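Local coordinates for protein CDC25-like phosphatase YCH1 (Saccharomyces cerevisiae, PDB 3FS5) that acts as a protein phosphatase of the Cdc25 type and is built on a single rhodanese-like domain, at residues Asp2-Thr7 and Leu104-Asp109; Thr28-Phe33 and Asp79-Leu84; Pro32-Asp37 and Asp50-Ala55; Ala83-Phe88 and Arg115-Val120. All blocks are in the same frame, centred on the assembly; numbering follows the deposited sequence.

Contact 1: residues Asp2-Thr7 and Leu104-Asp109; sequences DSYSIT and LLRSLD
Tyr-4 and Arg-106 meet because each directs its CG opposite the carbonyl carbon and beside its own backbone N (chi1 near -66° in Tyr-4), after which the arginine chain folds at chi2 (-61°) and returns toward residues 2-7. Its guanidinium grips a single acceptor side-on: NE of Arg-106 lies 3.0 Å from Tyr-4 O, in the carbonyl plane and on a lone pair, while NH1 of Arg-106 reaches the same oxygen at 3.2 Å from a position tilted out of that plane. Two donors on one oxygen fix the rotation of the guanidinium, which stands 63° from the phenol ring. At the far end of the tyrosine, OH donates to Leu-108 O over 2.6 Å, and this carbonyl lies at the ring edge. CE2 of Tyr-4 also passes 3.3 Å from Leu-105 O, so the ring edge runs along the backbone of residues 105-108. Leu-105 adds apolar cover, its CG 4.3 Å from Tyr-4 CD2. NZ of Lys-70, on helix 63-78, hydrogen-bonds to Ser-107 O. The contact thus lays the N-terminal loop, ahead of strand 10-12, against the C-terminal part of helix 96-106, whose Leu-104 and Leu-105 pack on Leu-118 of strand 116-121.

Contact 2: residues Thr28-Phe33 and Asp79-Leu84; sequences TLREPF and DGRGAL
Glu-31 OE2 accepts the backbone N of Ala-83 at 2.9 Å, the donor standing above the carboxylate plane, while OE1 of Glu-31 forms a salt bridge with Arg-117 NE. The carboxylate therefore joins three pieces of chain. Were Glu-31 replaced by an alanine, the N-H of Ala-83 and the guanidinium of Arg-117 would probably lose these mates and the loop 79-84 could shift. Gly-82 has a positive phi (64°), and a beta carbon there would collide with Glu-31 OE2. Farther out, the guanidinium of Arg-30 lies flat on that of Arg-81, centres 3.9 Å apart and planes at 24°, a stack of like charges. The extended chain of Arg-81 brings its CD to 3.3 Å from Arg-30 O. Pro-32 CG touches Leu-84 CD1 at 4.0 Å. Both segments are loops that lead directly into neighbouring parallel strands, 33-37 and 84-88, an arrangement typical of the alpha/beta rhodanese fold, in which the connections entering the central sheet gather at one end.

Contact 3: residues Pro32-Asp37 and Asp50-Ala55; sequences PFQVVD and DGWHYA
Asp-37 and Trp-52 share the shortest polar bond, Asp-37 N to Trp-52 O at 2.7 Å, with the donor nearly in line with the carbonyl. Trp-52 N donates to Val-35 O (2.8 Å, 167° at the hydrogen), which completes the parallel bridge between Val-36 and Trp-52. Beyond it, Asp-37 O accepts two donors from opposite faces of its plane: Tyr-54 N at 3.0 Å and the ring nitrogen ND1 of His-53 at 3.3 Å, the latter almost straight (178°). That bond holds the imidazole edge-on to the carbonyl. NH1 of Arg-39 forms a salt bridge with Asp-37 OD1. On the other face of the sheet, Gln-34 turns its chain at chi2 (60°) and lays CG over the six-membered ring of Trp-52, a CH-pi contact 3.7 Å from the centroid, with the amide nearly parallel to the indole. A serine in place of Trp-52 would probably strip the cover from this amide and deprive Arg-72 of its cation-pi partner. Val-36 CG1 packs 4.2 Å from Tyr-54 CB. Between Val-35 and Asp-50 a water takes the Val-35 N-H. This pairing adds the short strand 52-53 at the margin of the parallel sheet of the rhodanese-like domain.

Contact 4: residues Ala83-Phe88 and Arg115-Val120; sequences ALNVIF and RCRLWV
Strand 84-88 and strand 116-120 run parallel, their axes 4.5 Å apart at closest approach and their directions 25° apart, with five successive bridges from Leu-84 with Cys-116 to Phe-88 with Val-120. Five backbone hydrogen bonds step alternately across the gap: Leu-84 N to Arg-115 O, Arg-117 N to Leu-84 O, Val-86 N to Arg-117 O, Trp-119 N to Val-86 O and, nearly straight at 175°, Phe-88 N to Trp-119 O. Helix 96-106 lies between the two strands in sequence, so strand, helix and parallel strand form a beta-alpha-beta crossover within the central sheet of the rhodanese-like fold. That helix packs on Phe-88 and Leu-118, and helix 63-78 reaches Val-86 on the same face. There Leu-118 CD2 touches both Val-86 CB (3.9 Å) and Phe-88 CE2 (4.0 Å), meeting the phenylalanine ring at its edge, and Leu-104 of helix 96-106 closes over Phe-88. Asn-85, Arg-117 and Trp-119 occupy the opposite face. With CG beside its backbone N (chi1 -61°) and the chain extended to NE, Arg-117 runs alongside Asn-85 and sets one guanidinium face over Ala-83, with Arg-117 CZ 3.9 Å from Ala-83 CB and the polar end directed to Glu-31. Asn-85 CB lies 3.8 Å from Trp-119 NE1. Ile-87 CG1 rests 4.1 Å from Trp-119 CB, while Trp-20 meets the indole edge-to-face.

From the N terminus, residues 2-7 open contact 1, which closes only at 104-109 and so spans both contact 2 and contact 3. Contacts 2 and 3 start from overlapping segments that share Pro-32 and Phe-33; contact 3 closes early, at 50-55, and contact 2 later, at 79-84. Contact 4 then starts where contact 2 ends, at Ala-83 and Leu-84, and crosses contact 1, because 104-109 falls between 83-88 and 115-120. Contacts 3 and 4 are in series along the chain but adjoin in one sheet, where Val-36 N lies 2.7 Å from Ile-87 O. Contacts 1 and 4 meet where the C-terminal part of helix 96-106 packs on the sheet.

Contact 1: residues Asp2-Thr7 and Leu104-Asp109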
loop_
_atom_site.group_PDB
_atom_site.type_symbol
_atom_site.label_atom_id
_atom_site.label_comp_id
_atom_site.label_asym_id
_atom_site.label_seq_id
_atom_site.Cartn_x
_atom_site.Cartn_y
_atom_site.Cartn_z
ATOM N N ASP A 2 11.821 -13.466 6.823
ATOM C CA ASP A 2 12.272 -14.772 7.295
ATOM C C ASP A 2 11.188 -15.756 7.738
ATOM O O ASP A 2 11.439 -16.960 7.810
ATOM C CB ASP A 2 13.272 -14.577 8.438
ATOM C CG ASP A 2 12.784 -13.579 9.472
ATOM O OD1 ASP A 2 11.715 -13.815 10.075
ATOM O OD2 ASP A 2 13.469 -12.554 9.680
ATOM N N SER A 3 9.995 -15.254 8.040
ATOM C CA SER A 3 8.918 -16.130 8.482
ATOM C C SER A 3 7.543 -15.613 8.083
ATOM O O SER A 3 7.420 -14.684 7.284
ATOM C CB SER A 3 8.977 -16.304 10.003
ATOM O OG SER A 3 8.787 -15.067 10.666
ATOM N N TYR A 4 6.508 -16.227 8.647
ATOM C CA TYR A 4 5.141 -15.837 8.356
ATOM C C TYR A 4 4.487 -15.157 9.550
ATOM O O TYR A 4 3.266 -15.053 9.616
ATOM C CB TYR A 4 4.323 -17.062 7.937
ATOM C CG TYR A 4 4.775 -17.663 6.626
ATOM C CD1 TYR A 4 5.766 -18.643 6.587
ATOM C CD2 TYR A 4 4.245 -17.212 5.418
ATOM C CE1 TYR A 4 6.219 -19.160 5.372
ATOM C CE2 TYR A 4 4.688 -17.719 4.203
ATOM C CZ TYR A 4 5.676 -18.692 4.187
ATOM O OH TYR A 4 6.122 -19.181 2.982
ATOM N N SER A 5 5.314 -14.684 10.481
ATOM C CA SER A 5 4.831 -14.017 11.683
ATOM C C SER A 5 4.454 -12.563 11.422
ATOM O O SER A 5 5.016 -11.911 10.548
ATOM C CB SER A 5 5.901 -14.075 12.779
ATOM O OG SER A 5 5.518 -13.299 13.902
ATOM N N ILE A 6 3.497 -12.065 12.198
ATOM C CA ILE A 6 3.013 -10.696 12.083
ATOM C C ILE A 6 4.134 -9.667 12.285
ATOM O O ILE A 6 4.032 -8.535 11.821
ATOM C CB ILE A 6 1.886 -10.443 13.115
ATOM C CG1 ILE A 6 1.326 -9.023 12.969
ATOM C CG2 ILE A 6 2.420 -10.658 14.529
ATOM C CD1 ILE A 6 0.633 -8.771 11.652
ATOM N N THR A 7 5.205 -10.063 12.967
ATOM C CA THR A 7 6.322 -9.152 13.220
ATOM C C THR A 7 7.062 -8.769 11.936
ATOM O O THR A 7 7.873 -7.841 11.933
ATOM C CB THR A 7 7.339 -9.760 14.219
ATOM O OG1 THR A 7 7.827 -11.006 13.711
ATOM C CG2 THR A 7 6.685 -9.998 15.565
ATOM N N LEU A 104 -1.366 -11.522 2.041
ATOM C CA LEU A 104 -0.350 -11.657 1.008
ATOM C C LEU A 104 0.823 -12.479 1.525
ATOM O O LEU A 104 1.317 -13.371 0.838
ATOM C CB LEU A 104 0.160 -10.291 0.559
ATOM C CG LEU A 104 1.286 -10.359 -0.483
ATOM C CD1 LEU A 104 0.741 -10.948 -1.779
ATOM C CD2 LEU A 104 1.861 -8.979 -0.730
ATOM N N LEU A 105 1.269 -12.165 2.737
ATOM C CA LEU A 105 2.387 -12.866 3.348
ATOM C C LEU A 105 2.155 -14.367 3.402
ATOM O O LEU A 105 3.031 -15.151 3.036
ATOM C CB LEU A 105 2.634 -12.338 4.764
ATOM C CG LEU A 105 3.783 -12.972 5.554
ATOM C CD1 LEU A 105 5.095 -12.823 4.795
ATOM C CD2 LEU A 105 3.882 -12.305 6.918
ATOM N N ARG A 106 0.970 -14.765 3.852
ATOM C CA ARG A 106 0.647 -16.177 3.959
ATOM C C ARG A 106 0.522 -16.878 2.608
ATOM O O ARG A 106 0.570 -18.106 2.543
ATOM C CB ARG A 106 -0.638 -16.364 4.778
ATOM C CG ARG A 106 -0.498 -15.969 6.250
ATOM C CD ARG A 106 0.560 -16.813 6.936
ATOM N NE ARG A 106 0.866 -16.386 8.303
ATOM C CZ ARG A 106 0.014 -16.436 9.324
ATOM N NH1 ARG A 106 0.398 -16.028 10.524
ATOM N NH2 ARG A 106 -1.221 -16.885 9.145
ATOM N N SER A 107 0.380 -16.109 1.531
ATOM C CA SER A 107 0.252 -16.704 0.203
ATOM C C SER A 107 1.596 -16.866 -0.498
ATOM O O SER A 107 1.659 -17.420 -1.594
ATOM C CB SER A 107 -0.686 -15.870 -0.681
ATOM O OG SER A 107 -0.044 -14.697 -1.155
ATOM N N LEU A 108 2.666 -16.391 0.136
ATOM C CA LEU A 108 4.011 -16.478 -0.437
ATOM C C LEU A 108 4.728 -17.777 -0.081
ATOM O O LEU A 108 4.598 -18.276 1.035
ATOM C CB LEU A 108 4.873 -15.307 0.049
ATOM C CG LEU A 108 4.466 -13.875 -0.301
ATOM C CD1 LEU A 108 5.472 -12.900 0.299
ATOM C CD2 LEU A 108 4.402 -13.710 -1.803
ATOM N N ASP A 109 5.486 -18.319 -1.033
ATOM C CA ASP A 109 6.261 -19.538 -0.803
ATOM C C ASP A 109 7.524 -19.132 -0.061
ATOM O O ASP A 109 7.882 -17.956 -0.036
ATOM C CB ASP A 109 6.673 -20.193 -2.123
ATOM C CG ASP A 109 5.506 -20.767 -2.880
ATOM O OD1 ASP A 109 4.809 -21.637 -2.315
ATOM O OD2 ASP A 109 5.290 -20.353 -4.041
#

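Contact 2: residues Thr28-Phe33 and Asp79-Leu84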
loop_
_atom_site.group_PDB
_atom_site.type_symbol
_atom_site.label_atom_id
_atom_site.label_comp_id
_atom_site.label_asym_id
_atom_site.label_seq_id
_atom_site.Cartn_x
_atom_site.Cartn_y
_atom_site.Cartn_z
ATOM N N THR A 28 16.826 3.998 1.787
ATOM C CA THR A 28 17.913 3.128 2.231
ATOM C C THR A 28 18.574 2.246 1.171
ATOM O O THR A 28 19.762 2.395 0.890
ATOM C CB THR A 28 17.446 2.220 3.395
ATOM O OG1 THR A 28 17.275 3.012 4.577
ATOM C CG2 THR A 28 18.467 1.123 3.672
ATOM N N LEU A 29 17.811 1.327 0.587
ATOM C CA LEU A 29 18.359 0.405 -0.404
ATOM C C LEU A 29 18.076 0.755 -1.860
ATOM O O LEU A 29 18.464 0.013 -2.765
ATOM C CB LEU A 29 17.849 -1.007 -0.111
ATOM C CG LEU A 29 18.114 -1.523 1.309
ATOM C CD1 LEU A 29 17.347 -2.817 1.547
ATOM C CD2 LEU A 29 19.608 -1.734 1.504
ATOM N N ARG A 30 17.402 1.878 -2.090
ATOM C CA ARG A 30 17.075 2.302 -3.445
ATOM C C ARG A 30 16.263 1.236 -4.173
ATOM O O ARG A 30 16.426 1.033 -5.377
ATOM C CB ARG A 30 18.351 2.591 -4.236
ATOM C CG ARG A 30 19.128 3.821 -3.784
ATOM C CD ARG A 30 20.507 3.814 -4.425
ATOM N NE ARG A 30 20.421 3.446 -5.836
ATOM C CZ ARG A 30 21.441 3.001 -6.563
ATOM N NH1 ARG A 30 21.260 2.691 -7.840
ATOM N NH2 ARG A 30 22.641 2.861 -6.013
ATOM N N GLU A 31 15.391 0.555 -3.437
ATOM C CA GLU A 31 14.546 -0.480 -4.021
ATOM C C GLU A 31 13.212 0.109 -4.476
ATOM O O GLU A 31 12.810 1.191 -4.043
ATOM C CB GLU A 31 14.278 -1.589 -2.999
ATOM C CG GLU A 31 15.521 -2.253 -2.449
ATOM C CD GLU A 31 15.194 -3.340 -1.444
ATOM O OE1 GLU A 31 14.450 -3.055 -0.484
ATOM O OE2 GLU A 31 15.684 -4.477 -1.611
ATOM N N PRO A 32 12.506 -0.601 -5.364
ATOM C CA PRO A 32 11.216 -0.118 -5.853
ATOM C C PRO A 32 10.115 -0.367 -4.826
ATOM O O PRO A 32 10.285 -1.150 -3.883
ATOM C CB PRO A 32 11.016 -0.924 -7.131
ATOM C CG PRO A 32 11.626 -2.236 -6.779
ATOM C CD PRO A 32 12.905 -1.838 -6.063
ATOM N N PHE A 33 8.983 0.301 -5.003
ATOM C CA PHE A 33 7.867 0.127 -4.082
ATOM C C PHE A 33 6.560 0.153 -4.864
ATOM O O PHE A 33 6.524 0.591 -6.009
ATOM C CB PHE A 33 7.881 1.241 -3.022
ATOM C CG PHE A 33 7.688 2.624 -3.590
ATOM C CD1 PHE A 33 6.410 3.129 -3.811
ATOM C CD2 PHE A 33 8.785 3.407 -3.938
ATOM C CE1 PHE A 33 6.227 4.391 -4.373
ATOM C CE2 PHE A 33 8.615 4.673 -4.500
ATOM C CZ PHE A 33 7.334 5.165 -4.720
ATOM N N ASP A 79 11.604 -7.564 -12.506
ATOM C CA ASP A 79 12.318 -6.628 -13.367
ATOM C C ASP A 79 12.948 -5.457 -12.630
ATOM O O ASP A 79 13.502 -4.552 -13.258
ATOM C CB ASP A 79 11.391 -6.092 -14.457
ATOM C CG ASP A 79 11.011 -7.153 -15.465
ATOM O OD1 ASP A 79 11.921 -7.849 -15.965
ATOM O OD2 ASP A 79 9.804 -7.288 -15.761
ATOM N N GLY A 80 12.876 -5.480 -11.304
ATOM C CA GLY A 80 13.443 -4.400 -10.523
ATOM C C GLY A 80 14.699 -4.755 -9.748
ATOM O O GLY A 80 15.221 -5.863 -9.842
ATOM N N ARG A 81 15.173 -3.792 -8.970
ATOM C CA ARG A 81 16.367 -3.940 -8.155
ATOM C C ARG A 81 16.007 -4.428 -6.752
ATOM O O ARG A 81 15.215 -3.795 -6.052
ATOM C CB ARG A 81 17.073 -2.587 -8.064
ATOM C CG ARG A 81 18.309 -2.554 -7.186
ATOM C CD ARG A 81 18.573 -1.129 -6.714
ATOM N NE ARG A 81 19.832 -0.996 -5.989
ATOM C CZ ARG A 81 21.023 -0.885 -6.571
ATOM N NH1 ARG A 81 22.116 -0.773 -5.827
ATOM N NH2 ARG A 81 21.123 -0.873 -7.896
ATOM N N GLY A 82 16.582 -5.557 -6.347
ATOM C CA GLY A 82 16.319 -6.091 -5.021
ATOM C C GLY A 82 14.888 -6.512 -4.732
ATOM O O GLY A 82 14.176 -6.997 -5.609
ATOM N N ALA A 83 14.471 -6.327 -3.483
ATOM C CA ALA A 83 13.126 -6.697 -3.062
ATOM C C ALA A 83 12.134 -5.569 -3.313
ATOM O O ALA A 83 12.493 -4.392 -3.279
ATOM C CB ALA A 83 13.134 -7.063 -1.586
ATOM N N LEU A 84 10.885 -5.933 -3.573
ATOM C CA LEU A 84 9.849 -4.938 -3.811
ATOM C C LEU A 84 9.189 -4.599 -2.479
ATOM O O LEU A 84 8.813 -5.487 -1.708
ATOM C CB LEU A 84 8.792 -5.479 -4.787
ATOM C CG LEU A 84 7.553 -4.606 -5.031
ATOM C CD1 LEU A 84 7.922 -3.371 -5.862
ATOM C CD2 LEU A 84 6.481 -5.427 -5.750
#

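Contact 3: residues Pro32-Asp37 and Asp50-Ala55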
loop_
_atom_site.group_PDB
_atom_site.type_symbol
_atom_site.label_atom_id
_atom_site.label_comp_id
_atom_site.label_asym_id
_atom_site.label_seq_id
_atom_site.Cartn_x
_atom_site.Cartn_y
_atom_site.Cartn_z
ATOM N N PRO A 32 12.506 -0.601 -5.364
ATOM C CA PRO A 32 11.216 -0.118 -5.853
ATOM C C PRO A 32 10.115 -0.367 -4.826
ATOM O O PRO A 32 10.285 -1.150 -3.883
ATOM C CB PRO A 32 11.016 -0.924 -7.131
ATOM C CG PRO A 32 11.626 -2.236 -6.779
ATOM C CD PRO A 32 12.905 -1.838 -6.063
ATOM N N PHE A 33 8.983 0.301 -5.003
ATOM C CA PHE A 33 7.867 0.127 -4.082
ATOM C C PHE A 33 6.560 0.153 -4.864
ATOM O O PHE A 33 6.524 0.591 -6.009
ATOM C CB PHE A 33 7.881 1.241 -3.022
ATOM C CG PHE A 33 7.688 2.624 -3.590
ATOM C CD1 PHE A 33 6.410 3.129 -3.811
ATOM C CD2 PHE A 33 8.785 3.407 -3.938
ATOM C CE1 PHE A 33 6.227 4.391 -4.373
ATOM C CE2 PHE A 33 8.615 4.673 -4.500
ATOM C CZ PHE A 33 7.334 5.165 -4.720
ATOM N N GLN A 34 5.494 -0.344 -4.247
ATOM C CA GLN A 34 4.185 -0.353 -4.878
ATOM C C GLN A 34 3.103 -0.212 -3.818
ATOM O O GLN A 34 3.028 -1.010 -2.882
ATOM C CB GLN A 34 3.953 -1.648 -5.662
ATOM C CG GLN A 34 2.558 -1.711 -6.288
ATOM C CD GLN A 34 2.309 -0.574 -7.275
ATOM O OE1 GLN A 34 1.278 0.102 -7.224
ATOM N NE2 GLN A 34 3.250 -0.370 -8.183
ATOM N N VAL A 35 2.269 0.808 -3.975
ATOM C CA VAL A 35 1.185 1.069 -3.041
ATOM C C VAL A 35 -0.055 0.268 -3.418
ATOM O O VAL A 35 -0.458 0.246 -4.583
ATOM C CB VAL A 35 0.814 2.578 -3.031
ATOM C CG1 VAL A 35 -0.434 2.814 -2.181
ATOM C CG2 VAL A 35 1.979 3.395 -2.500
ATOM N N VAL A 36 -0.647 -0.401 -2.433
ATOM C CA VAL A 36 -1.868 -1.170 -2.660
ATOM C C VAL A 36 -2.952 -0.623 -1.731
ATOM O O VAL A 36 -2.876 -0.769 -0.508
ATOM C CB VAL A 36 -1.671 -2.676 -2.372
ATOM C CG1 VAL A 36 -2.962 -3.448 -2.692
ATOM C CG2 VAL A 36 -0.521 -3.216 -3.212
ATOM N N ASP A 37 -3.947 0.018 -2.331
ATOM C CA ASP A 37 -5.079 0.616 -1.625
ATOM C C ASP A 37 -6.146 -0.475 -1.485
ATOM O O ASP A 37 -6.743 -0.889 -2.477
ATOM C CB ASP A 37 -5.589 1.796 -2.466
ATOM C CG ASP A 37 -6.649 2.621 -1.767
ATOM O OD1 ASP A 37 -6.804 3.799 -2.146
ATOM O OD2 ASP A 37 -7.331 2.106 -0.864
ATOM N N ASP A 50 -0.401 6.424 -8.710
ATOM C CA ASP A 50 0.227 5.188 -9.167
ATOM C C ASP A 50 0.001 3.961 -8.279
ATOM O O ASP A 50 0.616 2.919 -8.494
ATOM C CB ASP A 50 1.732 5.396 -9.375
ATOM C CG ASP A 50 2.040 6.516 -10.359
ATOM O OD1 ASP A 50 1.280 6.688 -11.338
ATOM O OD2 ASP A 50 3.052 7.219 -10.157
ATOM N N GLY A 51 -0.875 4.073 -7.283
ATOM C CA GLY A 51 -1.145 2.923 -6.434
ATOM C C GLY A 51 -2.146 1.988 -7.101
ATOM O O GLY A 51 -2.783 2.374 -8.077
ATOM N N TRP A 52 -2.279 0.757 -6.607
ATOM C CA TRP A 52 -3.245 -0.174 -7.183
ATOM C C TRP A 52 -4.404 -0.343 -6.206
ATOM O O TRP A 52 -4.207 -0.348 -4.992
ATOM C CB TRP A 52 -2.627 -1.548 -7.463
ATOM C CG TRP A 52 -1.482 -1.558 -8.431
ATOM C CD1 TRP A 52 -1.163 -0.596 -9.348
ATOM C CD2 TRP A 52 -0.508 -2.595 -8.579
ATOM N NE1 TRP A 52 -0.041 -0.972 -10.055
ATOM C CE2 TRP A 52 0.380 -2.195 -9.602
ATOM C CE3 TRP A 52 -0.297 -3.827 -7.942
ATOM C CZ2 TRP A 52 1.467 -2.983 -10.006
ATOM C CZ3 TRP A 52 0.785 -4.612 -8.343
ATOM C CH2 TRP A 52 1.653 -4.182 -9.366
ATOM N N HIS A 53 -5.606 -0.490 -6.747
ATOM C CA HIS A 53 -6.808 -0.628 -5.937
ATOM C C HIS A 53 -7.321 -2.071 -5.900
ATOM O O HIS A 53 -7.850 -2.569 -6.890
ATOM C CB HIS A 53 -7.877 0.322 -6.496
ATOM C CG HIS A 53 -9.169 0.311 -5.743
ATOM N ND1 HIS A 53 -9.255 -0.010 -4.405
ATOM C CD2 HIS A 53 -10.424 0.633 -6.134
ATOM C CE1 HIS A 53 -10.508 0.114 -4.005
ATOM N NE2 HIS A 53 -11.236 0.504 -5.035
ATOM N N TYR A 54 -7.129 -2.731 -4.757
ATOM C CA TYR A 54 -7.572 -4.114 -4.526
ATOM C C TYR A 54 -8.354 -4.178 -3.216
ATOM O O TYR A 54 -7.762 -4.263 -2.136
ATOM C CB TYR A 54 -6.374 -5.077 -4.438
ATOM C CG TYR A 54 -5.780 -5.441 -5.778
ATOM C CD1 TYR A 54 -4.989 -4.536 -6.480
ATOM C CD2 TYR A 54 -6.041 -6.681 -6.364
ATOM C CE1 TYR A 54 -4.477 -4.847 -7.730
ATOM C CE2 TYR A 54 -5.532 -7.004 -7.617
ATOM C CZ TYR A 54 -4.753 -6.080 -8.295
ATOM O OH TYR A 54 -4.258 -6.369 -9.544
ATOM N N ALA A 55 -9.681 -4.149 -3.308
ATOM C CA ALA A 55 -10.535 -4.172 -2.121
ATOM C C ALA A 55 -10.266 -5.353 -1.187
ATOM O O ALA A 55 -10.216 -6.507 -1.616
ATOM C CB ALA A 55 -12.009 -4.159 -2.538
HETATM O O HOH W 1 2.804 2.894 -5.947
#

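Contact 4: residues Ala83-Phe88 and Arg115-Val120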
loop_
_atom_site.group_PDB
_atom_site.type_symbol
_atom_site.label_atom_id
_atom_site.label_comp_id
_atom_site.label_asym_id
_atom_site.label_seq_id
_atom_site.Cartn_x
_atom_site.Cartn_y
_atom_site.Cartn_z
ATOM N N ALA A 83 14.471 -6.327 -3.483
ATOM C CA ALA A 83 13.126 -6.697 -3.062
ATOM C C ALA A 83 12.134 -5.569 -3.313
ATOM O O ALA A 83 12.493 -4.392 -3.279
ATOM C CB ALA A 83 13.134 -7.063 -1.586
ATOM N N LEU A 84 10.885 -5.933 -3.573
ATOM C CA LEU A 84 9.849 -4.938 -3.811
ATOM C C LEU A 84 9.189 -4.599 -2.479
ATOM O O LEU A 84 8.813 -5.487 -1.708
ATOM C CB LEU A 84 8.792 -5.479 -4.787
ATOM C CG LEU A 84 7.553 -4.606 -5.031
ATOM C CD1 LEU A 84 7.922 -3.371 -5.862
ATOM C CD2 LEU A 84 6.481 -5.427 -5.750
ATOM N N ASN A 85 9.067 -3.310 -2.201
ATOM C CA ASN A 85 8.439 -2.873 -0.968
ATOM C C ASN A 85 6.961 -2.607 -1.228
ATOM O O ASN A 85 6.601 -1.637 -1.890
ATOM C CB ASN A 85 9.139 -1.624 -0.451
ATOM C CG ASN A 85 10.581 -1.892 -0.090
ATOM O OD1 ASN A 85 11.442 -2.029 -0.965
ATOM N ND2 ASN A 85 10.854 -1.994 1.203
ATOM N N VAL A 86 6.116 -3.488 -0.703
ATOM C CA VAL A 86 4.670 -3.383 -0.883
ATOM C C VAL A 86 4.032 -2.637 0.283
ATOM O O VAL A 86 4.205 -3.019 1.439
ATOM C CB VAL A 86 4.041 -4.783 -0.993
ATOM C CG1 VAL A 86 2.564 -4.660 -1.355
ATOM C CG2 VAL A 86 4.797 -5.609 -2.035
ATOM N N ILE A 87 3.289 -1.580 -0.025
ATOM C CA ILE A 87 2.646 -0.763 1.006
ATOM C C ILE A 87 1.120 -0.845 0.969
ATOM O O ILE A 87 0.488 -0.444 -0.012
ATOM C CB ILE A 87 3.056 0.711 0.844
ATOM C CG1 ILE A 87 4.582 0.813 0.771
ATOM C CG2 ILE A 87 2.512 1.533 1.996
ATOM C CD1 ILE A 87 5.064 1.929 -0.108
ATOM N N PHE A 88 0.535 -1.346 2.052
ATOM C CA PHE A 88 -0.917 -1.476 2.163
ATOM C C PHE A 88 -1.486 -0.345 3.006
ATOM O O PHE A 88 -0.858 0.089 3.967
ATOM C CB PHE A 88 -1.289 -2.794 2.851
ATOM C CG PHE A 88 -0.922 -4.019 2.067
ATOM C CD1 PHE A 88 -1.787 -4.532 1.108
ATOM C CD2 PHE A 88 0.293 -4.658 2.283
ATOM C CE1 PHE A 88 -1.448 -5.664 0.374
ATOM C CE2 PHE A 88 0.642 -5.791 1.553
ATOM C CZ PHE A 88 -0.231 -6.292 0.598
ATOM N N ARG A 115 11.578 -11.982 -1.694
ATOM C CA ARG A 115 11.348 -11.044 -2.786
ATOM C C ARG A 115 10.534 -9.800 -2.443
ATOM O O ARG A 115 10.476 -8.857 -3.236
ATOM C CB ARG A 115 10.686 -11.767 -3.958
ATOM C CG ARG A 115 11.621 -12.716 -4.686
ATOM C CD ARG A 115 11.315 -12.698 -6.171
ATOM N NE ARG A 115 10.451 -13.791 -6.574
ATOM C CZ ARG A 115 9.737 -13.811 -7.692
ATOM N NH1 ARG A 115 8.993 -14.869 -7.967
ATOM N NH2 ARG A 115 9.739 -12.770 -8.517
ATOM N N CYS A 116 9.906 -9.796 -1.271
ATOM C CA CYS A 116 9.080 -8.664 -0.852
ATOM C C CYS A 116 9.333 -8.232 0.585
ATOM O O CYS A 116 9.831 -9.006 1.401
ATOM C CB CYS A 116 7.588 -9.016 -0.961
ATOM S SG CYS A 116 6.973 -9.447 -2.594
ATOM N N ARG A 117 8.981 -6.980 0.870
ATOM C CA ARG A 117 9.063 -6.404 2.211
ATOM C C ARG A 117 7.659 -5.829 2.336
ATOM O O ARG A 117 7.196 -5.149 1.431
ATOM C CB ARG A 117 10.094 -5.273 2.295
ATOM C CG ARG A 117 11.526 -5.677 1.982
ATOM C CD ARG A 117 12.472 -4.490 2.163
ATOM N NE ARG A 117 13.725 -4.681 1.440
ATOM C CZ ARG A 117 14.635 -5.598 1.748
ATOM N NH1 ARG A 117 15.746 -5.704 1.024
ATOM N NH2 ARG A 117 14.443 -6.398 2.786
ATOM N N LEU A 118 6.974 -6.108 3.437
ATOM C CA LEU A 118 5.609 -5.623 3.591
ATOM C C LEU A 118 5.473 -4.468 4.569
ATOM O O LEU A 118 5.988 -4.527 5.685
ATOM C CB LEU A 118 4.700 -6.775 4.027
ATOM C CG LEU A 118 4.704 -7.997 3.105
ATOM C CD1 LEU A 118 3.783 -9.070 3.677
ATOM C CD2 LEU A 118 4.253 -7.593 1.705
ATOM N N TRP A 119 4.769 -3.424 4.135
ATOM C CA TRP A 119 4.536 -2.247 4.964
ATOM C C TRP A 119 3.065 -1.854 5.023
ATOM O O TRP A 119 2.276 -2.185 4.131
ATOM C CB TRP A 119 5.280 -1.021 4.422
ATOM C CG TRP A 119 6.746 -1.176 4.203
ATOM C CD1 TRP A 119 7.361 -1.791 3.151
ATOM C CD2 TRP A 119 7.786 -0.663 5.036
ATOM N NE1 TRP A 119 8.726 -1.688 3.276
ATOM C CE2 TRP A 119 9.015 -1.002 4.427
ATOM C CE3 TRP A 119 7.799 0.054 6.240
ATOM C CZ2 TRP A 119 10.249 -0.647 4.981
ATOM C CZ3 TRP A 119 9.026 0.409 6.791
ATOM C CH2 TRP A 119 10.235 0.057 6.159
ATOM N N VAL A 120 2.718 -1.129 6.079
ATOM C CA VAL A 120 1.379 -0.583 6.258
ATOM C C VAL A 120 1.604 0.913 6.488
ATOM O O VAL A 120 2.469 1.304 7.278
ATOM C CB VAL A 120 0.658 -1.161 7.492
ATOM C CG1 VAL A 120 -0.655 -0.407 7.723
ATOM C CG2 VAL A 120 0.378 -2.646 7.290
#